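Side-chain contacts in Phosphoglucosamine/phosphogalactosamine mutase (Sulfolobus tokodaii, PDB 2F7L), which interconverts the 6-phosphates and 1-phosphates of glucosamine and galactosamine, a step in making UDP-GlcNAc and UDP-GalNAc: residues Thr76-Tyr81 / Asp149-Thr154; Ser153-Gly158 / Pro335-Arg340; Gly158-Val163 / Ala192-Cys197; Ser271-Lys276 / Phe346-Glu351. All blocks are in the same frame, centred on the assembly; numbering follows the deposited sequence.

Contact 1. Residues Thr76-Tyr81 / Asp149-Thr154; sequences TPALQY and DRVIST
The carbonyl oxygen of Thr154 is shared: within its own helix it accepts the bond from Gly158 N, and from across the contact the ring of Tyr81 leans on it, with CE2 of Tyr81 3.6 Å from O of Thr154. The partners belong to the alpha/beta/alpha architecture of the phosphohexose mutases: helix 76-86 of domain I, and the first turn of helix 151-160. CG of Tyr81 stands anti to the backbone N (chi1 -173°), which swings the ring toward the second helix. There it meets the methyl of Thr154 as well, CE2 of Tyr81 lying 3.9 Å from CG2 of Thr154. His336, from the loop before helix 342-356, stacks on the same tyrosine ring.

One turn back, the contact is made by apolar side chains and is buried. Val151 offers CG2 to two neighbours: the Ala78 methyl, with CB of Ala78 4.3 Å away from CG2 of Val151, and the end of Leu79. The Leu79 side chain starts away from the other helix but bends back to lie alongside Val151. Leu79 comes within about 7 Å of the side chain of Asp243, a probable magnesium ligand that also hydrogen-bonds OG1 of Thr76. The leucine contact itself is made by one branch, CD1 of Leu79 sitting 3.9 Å from CG2 of Val151.

Contact 2. Residues Ser153-Gly158 / Pro335-Arg340; sequences STYVNG and PHQYVR
Next to the predicted magnesium site, the loop between strand 329-332 and helix 342-356 brings His336 and Gln337 up to Tyr155 and Gly158 of helix 151-160. CE1 of Tyr155 is where both loop side chains arrive. The Gln337 amide comes in at the edge of the phenol ring, its NE2 lying in the ring plane 4.0 Å from CE1 of Tyr155, with the amide turned 54° against the ring. His336 crosses the tyrosine at about a right angle and presents its own edge, CE1 of His336 being 4.1 Å from CE1 of Tyr155. No hydrogen bond links the two segments.

This is a junction of domains II and III of the mutase fold, and domain I takes part: NE2 of Gln337 donates to the carbonyl of Pro77 as well as to OD2 of Asp341. Those two bonds hold the amide in place beside the tyrosine. OH of Tyr155 makes a weak bond to the other carboxylate oxygen of the same aspartate. Farther along the loop, Arg340 forms salt bridges with Asp8 and with Asp245, a magnesium ligand by similarity.

The imidazole also approaches the backbone of Gly158, where no side chain intervenes. CG of His336 is anti to the backbone N (chi1 -176°), carrying the ring out toward the helix until CD2 of His336 is 4.0 Å from O of Gly158.

Contact 3. Residues Gly158-Val163 / Ala192-Cys197; sequences GILSHV and ARALGC
Leu160, in the last turn of helix 151-160, is the first residue of 158-163 to meet the end of helix 188-194. With CG anti to the carbonyl carbon and beside the backbone N (chi1 -66°), its two methyls straddle the Ala194 methyl, CD1 of Leu160 3.4 Å and CD2 of Leu160 3.6 Å from CB of Ala194. CD2 of Leu160 also lies 3.6 Å from CD2 of Leu195 as the two leucines pass in opposite directions. Ser161 turns back on the helix, its OG donating to O of Gly158 over 2.7 Å at a C=O...donor angle of 137°. The same hydroxyl sits above the centre of the His162 ring.

Both segments belong to alpha/beta/alpha domain II, where helix 188-194 is the connection of a beta-alpha-beta unit between the parallel strands 174-178 and 198-201. The helix closes in a Schellman motif built on weak bonds, Cys197 N to Ala192 O and Gly196 N to Arg193 O, with Gly196 at positive phi (44°). Val163 ends a type I turn begun at Leu160 and points toward Leu195, CG2 of Val163 being 4.3 Å from CD2 of Leu195. Ile165 and Ile168 of helix 165-171 pack against Leu195 too.

Contact 4. Residues Ser271-Lys276 / Phe346-Glu351; sequences SVKNPK and FALMLE
The two backbones stay well apart, CA of Lys273 and CA of Leu348 being 10.3 Å from each other at the nearest pair, so long side chains bridge the space between the end of helix 259-272 and helix 342-356. Lys273 and Glu351 come from opposite directions and meet in a salt bridge, with NZ of Lys273 2.6 Å from OE2 of Glu351. The ammonium takes the syn lone pair, on the side of the other oxygen, which leaves OE1 of Glu351 3.2 Å from NZ of Lys273. Two bends in the lysine chain (chi3 75°, chi4 74°) curl its end round to the carboxylate, whereas the glutamate is extended beyond CG.

Both helices belong to alpha/beta/alpha domain III, yet the bridge reaches toward domain II as well. NZ of Lys273 donates to the carbonyl of His162, and OE1 of Glu351 accepts from the backbone N of Asp164. OE2 of Glu351 takes a further bond from NE1 of Trp269, one turn before Lys273. The carboxylate is thus gripped at both oxygens in a buried setting, and the nearby ammonium and N-H groups would be expected to favour its ionised form.

Short of its charged end, the lysine chain also makes an apolar contact. It crosses the Leu348 side chain at a slant, with CD of Lys273 4.1 Å from CD2 of Leu348; CE of Lys273 is scarcely farther from that methyl, at 4.2 Å. Tyr333 touches both residues.

How the contacts relate
Contacts 1, 2 and 3 follow one another along helix 151-160. Its start meets domain I, its middle the domain III loop, and its end packs within domain II. The centres of contacts 1 and 2 are about 8 Å apart, those of 2 and 3 about 11 Å. The centre of contact 4 is about 13 Å from that of contact 3 and about 22 Å from that of contact 1. It touches contact 3, chiefly through His162 and Val163 after the helix, also through Ile159 and Cys197, but not contacts 1 and 2. In sequence, contacts 2 and 4 cross. The helix ties three domains together, with contacts 1 and 2 nearest the predicted magnesium site.

Contact 1. Residues Thr76-Tyr81 / Asp149-Thr154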
# COMPACT_ATOMS: atom_id res chain seq x y z
N THR A 76 -4.08 -6.92 -5.50
CA THR A 76 -5.12 -6.76 -4.48
C THR A 76 -6.08 -5.63 -4.86
O THR A 76 -7.30 -5.78 -4.72
CB THR A 76 -4.51 -6.52 -3.07
OG1 THR A 76 -3.80 -7.70 -2.67
CG2 THR A 76 -5.58 -6.23 -2.04
N PRO A 77 -5.56 -4.49 -5.36
CA PRO A 77 -6.44 -3.39 -5.76
C PRO A 77 -7.46 -3.94 -6.77
O PRO A 77 -8.63 -3.51 -6.79
CB PRO A 77 -5.49 -2.39 -6.44
CG PRO A 77 -4.16 -2.73 -5.96
CD PRO A 77 -4.17 -4.22 -5.76
N ALA A 78 -7.00 -4.85 -7.63
CA ALA A 78 -7.85 -5.48 -8.64
C ALA A 78 -8.96 -6.34 -8.03
O ALA A 78 -10.13 -6.22 -8.41
CB ALA A 78 -7.00 -6.35 -9.56
N LEU A 79 -8.59 -7.22 -7.10
CA LEU A 79 -9.55 -8.08 -6.42
C LEU A 79 -10.53 -7.18 -5.67
O LEU A 79 -11.74 -7.34 -5.75
CB LEU A 79 -8.84 -8.99 -5.42
CG LEU A 79 -8.41 -10.43 -5.69
CD1 LEU A 79 -8.92 -10.87 -7.03
CD2 LEU A 79 -6.88 -10.56 -5.59
N GLN A 80 -10.00 -6.23 -4.93
CA GLN A 80 -10.83 -5.31 -4.18
C GLN A 80 -11.78 -4.57 -5.09
O GLN A 80 -12.97 -4.42 -4.80
CB GLN A 80 -9.96 -4.32 -3.42
CG GLN A 80 -9.13 -4.95 -2.34
CD GLN A 80 -8.14 -3.98 -1.76
OE1 GLN A 80 -7.26 -3.46 -2.48
NE2 GLN A 80 -8.25 -3.72 -0.46
N TYR A 81 -11.23 -4.08 -6.20
CA TYR A 81 -12.04 -3.34 -7.16
C TYR A 81 -13.19 -4.23 -7.65
O TYR A 81 -14.32 -3.77 -7.88
CB TYR A 81 -11.17 -2.90 -8.35
CG TYR A 81 -11.95 -2.00 -9.28
CD1 TYR A 81 -12.31 -0.71 -8.89
CD2 TYR A 81 -12.40 -2.48 -10.52
CE1 TYR A 81 -13.10 0.07 -9.70
CE2 TYR A 81 -13.18 -1.71 -11.34
CZ TYR A 81 -13.53 -0.43 -10.93
OH TYR A 81 -14.25 0.38 -11.78
N ASP A 149 -14.20 -14.57 -13.87
CA ASP A 149 -13.22 -14.15 -14.88
C ASP A 149 -13.21 -12.70 -15.25
O ASP A 149 -12.65 -12.36 -16.26
CB ASP A 149 -13.40 -14.94 -16.18
CG ASP A 149 -13.06 -16.41 -16.03
OD1 ASP A 149 -13.40 -17.19 -16.96
OD2 ASP A 149 -12.45 -16.79 -15.01
N ARG A 150 -13.80 -11.81 -14.47
CA ARG A 150 -13.81 -10.41 -14.87
C ARG A 150 -12.88 -9.51 -14.11
O ARG A 150 -12.72 -8.35 -14.49
CB ARG A 150 -15.21 -9.84 -14.73
CG ARG A 150 -16.25 -10.60 -15.48
CD ARG A 150 -17.63 -10.12 -15.14
NE ARG A 150 -18.04 -10.45 -13.78
CZ ARG A 150 -19.19 -10.03 -13.27
NH1 ARG A 150 -19.98 -9.28 -14.02
NH2 ARG A 150 -19.56 -10.32 -12.02
N VAL A 151 -12.25 -10.02 -13.05
CA VAL A 151 -11.39 -9.19 -12.22
C VAL A 151 -10.27 -8.36 -12.91
O VAL A 151 -10.27 -7.14 -12.81
CB VAL A 151 -10.86 -10.03 -11.00
CG1 VAL A 151 -11.00 -11.49 -11.31
CG2 VAL A 151 -9.45 -9.66 -10.66
N ILE A 152 -9.34 -8.99 -13.62
CA ILE A 152 -8.30 -8.19 -14.28
C ILE A 152 -8.95 -7.27 -15.33
O ILE A 152 -8.82 -6.04 -15.27
CB ILE A 152 -7.25 -9.06 -15.01
CG1 ILE A 152 -6.57 -10.04 -14.04
CG2 ILE A 152 -6.21 -8.17 -15.66
CD1 ILE A 152 -5.60 -9.43 -13.11
N SER A 153 -9.65 -7.86 -16.30
CA SER A 153 -10.29 -7.07 -17.34
C SER A 153 -11.11 -5.93 -16.77
O SER A 153 -11.00 -4.80 -17.26
CB SER A 153 -11.20 -7.92 -18.25
OG SER A 153 -12.52 -8.05 -17.72
N THR A 154 -11.92 -6.19 -15.75
CA THR A 154 -12.75 -5.14 -15.15
C THR A 154 -11.87 -4.05 -14.54
O THR A 154 -12.17 -2.86 -14.64
CB THR A 154 -13.66 -5.70 -14.02
OG1 THR A 154 -14.47 -6.75 -14.54
CG2 THR A 154 -14.55 -4.64 -13.46

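Contact 2. Residues Ser153-Gly158 / Pro335-Arg340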
# COMPACT_ATOMS: atom_id res chain seq x y z
N SER A 153 -9.65 -7.86 -16.30
CA SER A 153 -10.29 -7.07 -17.34
C SER A 153 -11.11 -5.93 -16.77
O SER A 153 -11.00 -4.80 -17.26
CB SER A 153 -11.20 -7.92 -18.25
OG SER A 153 -12.52 -8.05 -17.72
N THR A 154 -11.92 -6.19 -15.75
CA THR A 154 -12.75 -5.14 -15.15
C THR A 154 -11.87 -4.05 -14.54
O THR A 154 -12.17 -2.86 -14.64
CB THR A 154 -13.66 -5.70 -14.02
OG1 THR A 154 -14.47 -6.75 -14.54
CG2 THR A 154 -14.55 -4.64 -13.46
N TYR A 155 -10.77 -4.46 -13.93
CA TYR A 155 -9.83 -3.57 -13.27
C TYR A 155 -9.17 -2.61 -14.25
O TYR A 155 -9.22 -1.39 -14.07
CB TYR A 155 -8.78 -4.41 -12.56
CG TYR A 155 -7.69 -3.68 -11.81
CD1 TYR A 155 -7.98 -2.90 -10.70
CD2 TYR A 155 -6.35 -3.85 -12.17
CE1 TYR A 155 -6.96 -2.31 -9.95
CE2 TYR A 155 -5.33 -3.27 -11.45
CZ TYR A 155 -5.63 -2.50 -10.33
OH TYR A 155 -4.59 -1.95 -9.58
N VAL A 156 -8.55 -3.16 -15.29
CA VAL A 156 -7.87 -2.33 -16.28
C VAL A 156 -8.77 -1.26 -16.86
O VAL A 156 -8.42 -0.08 -16.86
CB VAL A 156 -7.31 -3.17 -17.41
CG1 VAL A 156 -6.80 -2.26 -18.52
CG2 VAL A 156 -6.20 -4.07 -16.88
N ASN A 157 -9.94 -1.67 -17.35
CA ASN A 157 -10.89 -0.75 -17.94
C ASN A 157 -11.27 0.32 -16.93
O ASN A 157 -11.38 1.50 -17.27
CB ASN A 157 -12.14 -1.50 -18.35
CG ASN A 157 -11.84 -2.64 -19.31
OD1 ASN A 157 -12.52 -3.67 -19.28
ND2 ASN A 157 -10.83 -2.46 -20.18
N GLY A 158 -11.49 -0.11 -15.70
CA GLY A 158 -11.84 0.84 -14.66
C GLY A 158 -10.75 1.89 -14.55
O GLY A 158 -11.04 3.07 -14.49
N PRO A 335 -11.97 8.78 -7.08
CA PRO A 335 -12.83 8.51 -8.24
C PRO A 335 -12.76 7.06 -8.70
O PRO A 335 -13.75 6.51 -9.16
CB PRO A 335 -12.33 9.52 -9.29
CG PRO A 335 -11.00 9.97 -8.75
CD PRO A 335 -11.18 10.01 -7.29
N HIS A 336 -11.59 6.44 -8.57
CA HIS A 336 -11.43 5.03 -8.93
C HIS A 336 -11.85 4.22 -7.70
O HIS A 336 -12.93 3.65 -7.65
CB HIS A 336 -9.97 4.73 -9.24
CG HIS A 336 -9.73 3.34 -9.71
ND1 HIS A 336 -8.62 2.61 -9.34
CD2 HIS A 336 -10.41 2.57 -10.60
CE1 HIS A 336 -8.61 1.45 -9.97
NE2 HIS A 336 -9.69 1.40 -10.74
N GLN A 337 -10.96 4.18 -6.71
CA GLN A 337 -11.24 3.51 -5.45
C GLN A 337 -10.42 4.11 -4.31
O GLN A 337 -9.43 4.81 -4.54
CB GLN A 337 -11.03 1.99 -5.54
CG GLN A 337 -9.72 1.48 -6.05
CD GLN A 337 -9.76 -0.03 -6.16
OE1 GLN A 337 -10.69 -0.67 -5.67
NE2 GLN A 337 -8.75 -0.62 -6.80
N TYR A 338 -10.85 3.84 -3.07
CA TYR A 338 -10.19 4.37 -1.89
C TYR A 338 -8.90 3.68 -1.49
O TYR A 338 -8.14 4.22 -0.69
CB TYR A 338 -11.15 4.35 -0.70
CG TYR A 338 -12.29 5.33 -0.87
CD1 TYR A 338 -12.07 6.72 -0.89
CD2 TYR A 338 -13.59 4.86 -1.07
CE1 TYR A 338 -13.10 7.59 -1.12
CE2 TYR A 338 -14.62 5.73 -1.30
CZ TYR A 338 -14.37 7.08 -1.33
OH TYR A 338 -15.42 7.90 -1.59
N VAL A 339 -8.64 2.49 -2.04
CA VAL A 339 -7.44 1.75 -1.69
C VAL A 339 -6.22 2.12 -2.53
O VAL A 339 -6.35 2.77 -3.56
CB VAL A 339 -7.67 0.20 -1.80
CG1 VAL A 339 -8.69 -0.26 -0.74
CG2 VAL A 339 -8.12 -0.18 -3.21
N ARG A 340 -5.04 1.71 -2.07
CA ARG A 340 -3.80 1.95 -2.79
C ARG A 340 -3.87 1.14 -4.06
O ARG A 340 -4.15 -0.05 -4.00
CB ARG A 340 -2.62 1.45 -1.98
CG ARG A 340 -2.84 1.46 -0.52
CD ARG A 340 -1.66 0.87 0.13
NE ARG A 340 -1.89 -0.51 0.53
CZ ARG A 340 -0.97 -1.26 1.13
NH1 ARG A 340 0.24 -0.76 1.38
NH2 ARG A 340 -1.27 -2.50 1.49

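Contact 3. Residues Gly158-Val163 / Ala192-Cys197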
# COMPACT_ATOMS: atom_id res chain seq x y z
N GLY A 158 -11.49 -0.11 -15.70
CA GLY A 158 -11.84 0.84 -14.66
C GLY A 158 -10.75 1.89 -14.55
O GLY A 158 -11.04 3.07 -14.49
N ILE A 159 -9.50 1.45 -14.54
CA ILE A 159 -8.38 2.37 -14.43
C ILE A 159 -8.34 3.32 -15.63
O ILE A 159 -8.26 4.54 -15.46
CB ILE A 159 -7.03 1.62 -14.35
CG1 ILE A 159 -6.96 0.79 -13.05
CG2 ILE A 159 -5.86 2.61 -14.48
CD1 ILE A 159 -5.76 -0.16 -12.99
N LEU A 160 -8.38 2.74 -16.84
CA LEU A 160 -8.34 3.52 -18.08
C LEU A 160 -9.44 4.56 -18.19
O LEU A 160 -9.29 5.59 -18.85
CB LEU A 160 -8.40 2.59 -19.29
CG LEU A 160 -7.16 1.68 -19.42
CD1 LEU A 160 -7.41 0.59 -20.48
CD2 LEU A 160 -5.93 2.53 -19.74
N SER A 161 -10.56 4.32 -17.53
CA SER A 161 -11.67 5.24 -17.59
C SER A 161 -11.41 6.57 -16.90
O SER A 161 -12.28 7.44 -16.89
CB SER A 161 -12.90 4.59 -16.97
OG SER A 161 -12.85 4.71 -15.57
N HIS A 162 -10.24 6.76 -16.32
CA HIS A 162 -9.96 8.02 -15.63
C HIS A 162 -8.85 8.89 -16.21
O HIS A 162 -8.50 9.90 -15.61
CB HIS A 162 -9.68 7.77 -14.15
CG HIS A 162 -10.82 7.15 -13.42
ND1 HIS A 162 -12.01 7.80 -13.20
CD2 HIS A 162 -10.95 5.92 -12.86
CE1 HIS A 162 -12.83 7.01 -12.52
NE2 HIS A 162 -12.21 5.87 -12.30
N VAL A 163 -8.31 8.50 -17.36
CA VAL A 163 -7.26 9.28 -18.00
C VAL A 163 -7.49 9.44 -19.51
O VAL A 163 -8.09 8.59 -20.16
CB VAL A 163 -5.86 8.64 -17.81
CG1 VAL A 163 -5.58 8.46 -16.32
CG2 VAL A 163 -5.79 7.33 -18.54
N ALA A 192 -0.39 -0.08 -19.63
CA ALA A 192 0.62 0.59 -20.46
C ALA A 192 0.29 0.43 -21.95
O ALA A 192 0.33 1.40 -22.72
CB ALA A 192 2.01 0.01 -20.18
N ARG A 193 -0.06 -0.80 -22.33
CA ARG A 193 -0.42 -1.11 -23.71
C ARG A 193 -1.58 -0.26 -24.21
O ARG A 193 -1.63 0.12 -25.38
CB ARG A 193 -0.78 -2.58 -23.82
CG ARG A 193 -0.46 -3.18 -25.16
CD ARG A 193 -0.66 -4.66 -25.12
NE ARG A 193 -2.01 -4.96 -24.67
CZ ARG A 193 -2.58 -6.16 -24.71
NH1 ARG A 193 -1.92 -7.21 -25.19
NH2 ARG A 193 -3.81 -6.32 -24.28
N ALA A 194 -2.53 0.03 -23.32
CA ALA A 194 -3.67 0.84 -23.73
C ALA A 194 -3.24 2.27 -23.95
O ALA A 194 -3.76 2.94 -24.83
CB ALA A 194 -4.78 0.79 -22.69
N LEU A 195 -2.28 2.74 -23.16
CA LEU A 195 -1.78 4.11 -23.31
C LEU A 195 -0.66 4.12 -24.36
O LEU A 195 0.15 5.03 -24.41
CB LEU A 195 -1.31 4.63 -21.95
CG LEU A 195 -2.38 4.32 -20.89
CD1 LEU A 195 -2.02 4.92 -19.55
CD2 LEU A 195 -3.72 4.86 -21.36
N GLY A 196 -0.64 3.10 -25.19
CA GLY A 196 0.36 3.00 -26.23
C GLY A 196 1.82 3.30 -25.89
O GLY A 196 2.40 4.23 -26.46
N CYS A 197 2.44 2.54 -24.99
CA CYS A 197 3.84 2.79 -24.66
C CYS A 197 4.70 1.66 -25.23
O CYS A 197 4.18 0.63 -25.63
CB CYS A 197 4.06 2.78 -23.13
SG CYS A 197 2.81 3.58 -22.10

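Contact 4. Residues Ser271-Lys276 / Phe346-Glu351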
# COMPACT_ATOMS: atom_id res chain seq x y z
N SER A 271 -6.12 17.22 -8.02
CA SER A 271 -6.85 18.48 -7.86
C SER A 271 -7.13 19.10 -9.23
O SER A 271 -8.16 19.74 -9.44
CB SER A 271 -6.05 19.48 -7.03
OG SER A 271 -4.86 19.82 -7.72
N VAL A 272 -6.20 18.92 -10.15
CA VAL A 272 -6.35 19.44 -11.50
C VAL A 272 -7.52 18.74 -12.19
O VAL A 272 -8.23 19.35 -12.99
CB VAL A 272 -5.07 19.22 -12.33
CG1 VAL A 272 -5.31 19.61 -13.78
CG2 VAL A 272 -3.92 20.05 -11.74
N LYS A 273 -7.73 17.46 -11.87
CA LYS A 273 -8.83 16.68 -12.46
C LYS A 273 -10.16 16.88 -11.72
O LYS A 273 -11.20 16.39 -12.17
CB LYS A 273 -8.49 15.19 -12.43
CG LYS A 273 -7.24 14.77 -13.16
CD LYS A 273 -6.97 13.28 -12.93
CE LYS A 273 -7.90 12.36 -13.70
NZ LYS A 273 -7.55 12.35 -15.13
N ASN A 274 -10.13 17.55 -10.58
CA ASN A 274 -11.36 17.75 -9.82
C ASN A 274 -11.38 19.07 -9.08
O ASN A 274 -11.33 19.09 -7.84
CB ASN A 274 -11.56 16.61 -8.82
CG ASN A 274 -11.63 15.26 -9.48
OD1 ASN A 274 -10.60 14.59 -9.69
ND2 ASN A 274 -12.84 14.83 -9.83
N PRO A 275 -11.46 20.20 -9.81
CA PRO A 275 -11.48 21.49 -9.10
C PRO A 275 -12.63 21.49 -8.11
O PRO A 275 -12.56 22.11 -7.05
CB PRO A 275 -11.67 22.50 -10.23
CG PRO A 275 -10.97 21.83 -11.41
CD PRO A 275 -11.44 20.39 -11.27
N LYS A 276 -13.67 20.75 -8.47
CA LYS A 276 -14.89 20.63 -7.68
C LYS A 276 -14.72 19.94 -6.32
O LYS A 276 -15.53 20.14 -5.41
CB LYS A 276 -15.96 19.88 -8.49
CG LYS A 276 -15.51 18.49 -9.04
CD LYS A 276 -15.20 17.43 -7.94
CE LYS A 276 -16.37 17.26 -6.94
NZ LYS A 276 -16.13 16.25 -5.85
N PHE A 346 0.33 4.40 -11.84
CA PHE A 346 1.16 4.44 -13.04
C PHE A 346 0.44 5.20 -14.17
O PHE A 346 1.06 5.95 -14.93
CB PHE A 346 1.48 3.01 -13.48
CG PHE A 346 2.06 2.92 -14.87
CD1 PHE A 346 3.39 3.23 -15.10
CD2 PHE A 346 1.27 2.53 -15.94
CE1 PHE A 346 3.93 3.15 -16.38
CE2 PHE A 346 1.81 2.44 -17.22
CZ PHE A 346 3.14 2.75 -17.44
N ALA A 347 -0.87 4.99 -14.28
CA ALA A 347 -1.69 5.64 -15.29
C ALA A 347 -1.81 7.14 -15.03
O ALA A 347 -1.70 7.96 -15.96
CB ALA A 347 -3.09 5.01 -15.33
N LEU A 348 -2.06 7.51 -13.78
CA LEU A 348 -2.18 8.91 -13.44
C LEU A 348 -0.86 9.60 -13.68
O LEU A 348 -0.82 10.75 -14.09
CB LEU A 348 -2.58 9.06 -11.98
CG LEU A 348 -4.03 8.73 -11.65
CD1 LEU A 348 -4.25 8.73 -10.15
CD2 LEU A 348 -4.94 9.73 -12.33
N MET A 349 0.24 8.88 -13.45
CA MET A 349 1.55 9.48 -13.63
C MET A 349 1.78 9.80 -15.09
O MET A 349 2.21 10.90 -15.42
CB MET A 349 2.65 8.55 -13.12
CG MET A 349 4.03 9.19 -13.06
SD MET A 349 4.13 10.57 -11.90
CE MET A 349 4.85 9.76 -10.46
N LEU A 350 1.51 8.84 -15.96
CA LEU A 350 1.67 9.04 -17.40
C LEU A 350 0.76 10.17 -17.89
O LEU A 350 1.03 10.77 -18.93
CB LEU A 350 1.36 7.75 -18.18
CG LEU A 350 2.35 6.59 -18.07
CD1 LEU A 350 1.98 5.53 -19.07
CD2 LEU A 350 3.76 7.07 -18.34
N GLU A 351 -0.31 10.47 -17.15
CA GLU A 351 -1.18 11.55 -17.57
C GLU A 351 -0.47 12.84 -17.18
O GLU A 351 -0.08 13.62 -18.04
CB GLU A 351 -2.56 11.47 -16.89
CG GLU A 351 -3.71 11.76 -17.87
CD GLU A 351 -5.05 12.10 -17.21
OE1 GLU A 351 -6.08 12.12 -17.92
OE2 GLU A 351 -5.08 12.35 -15.98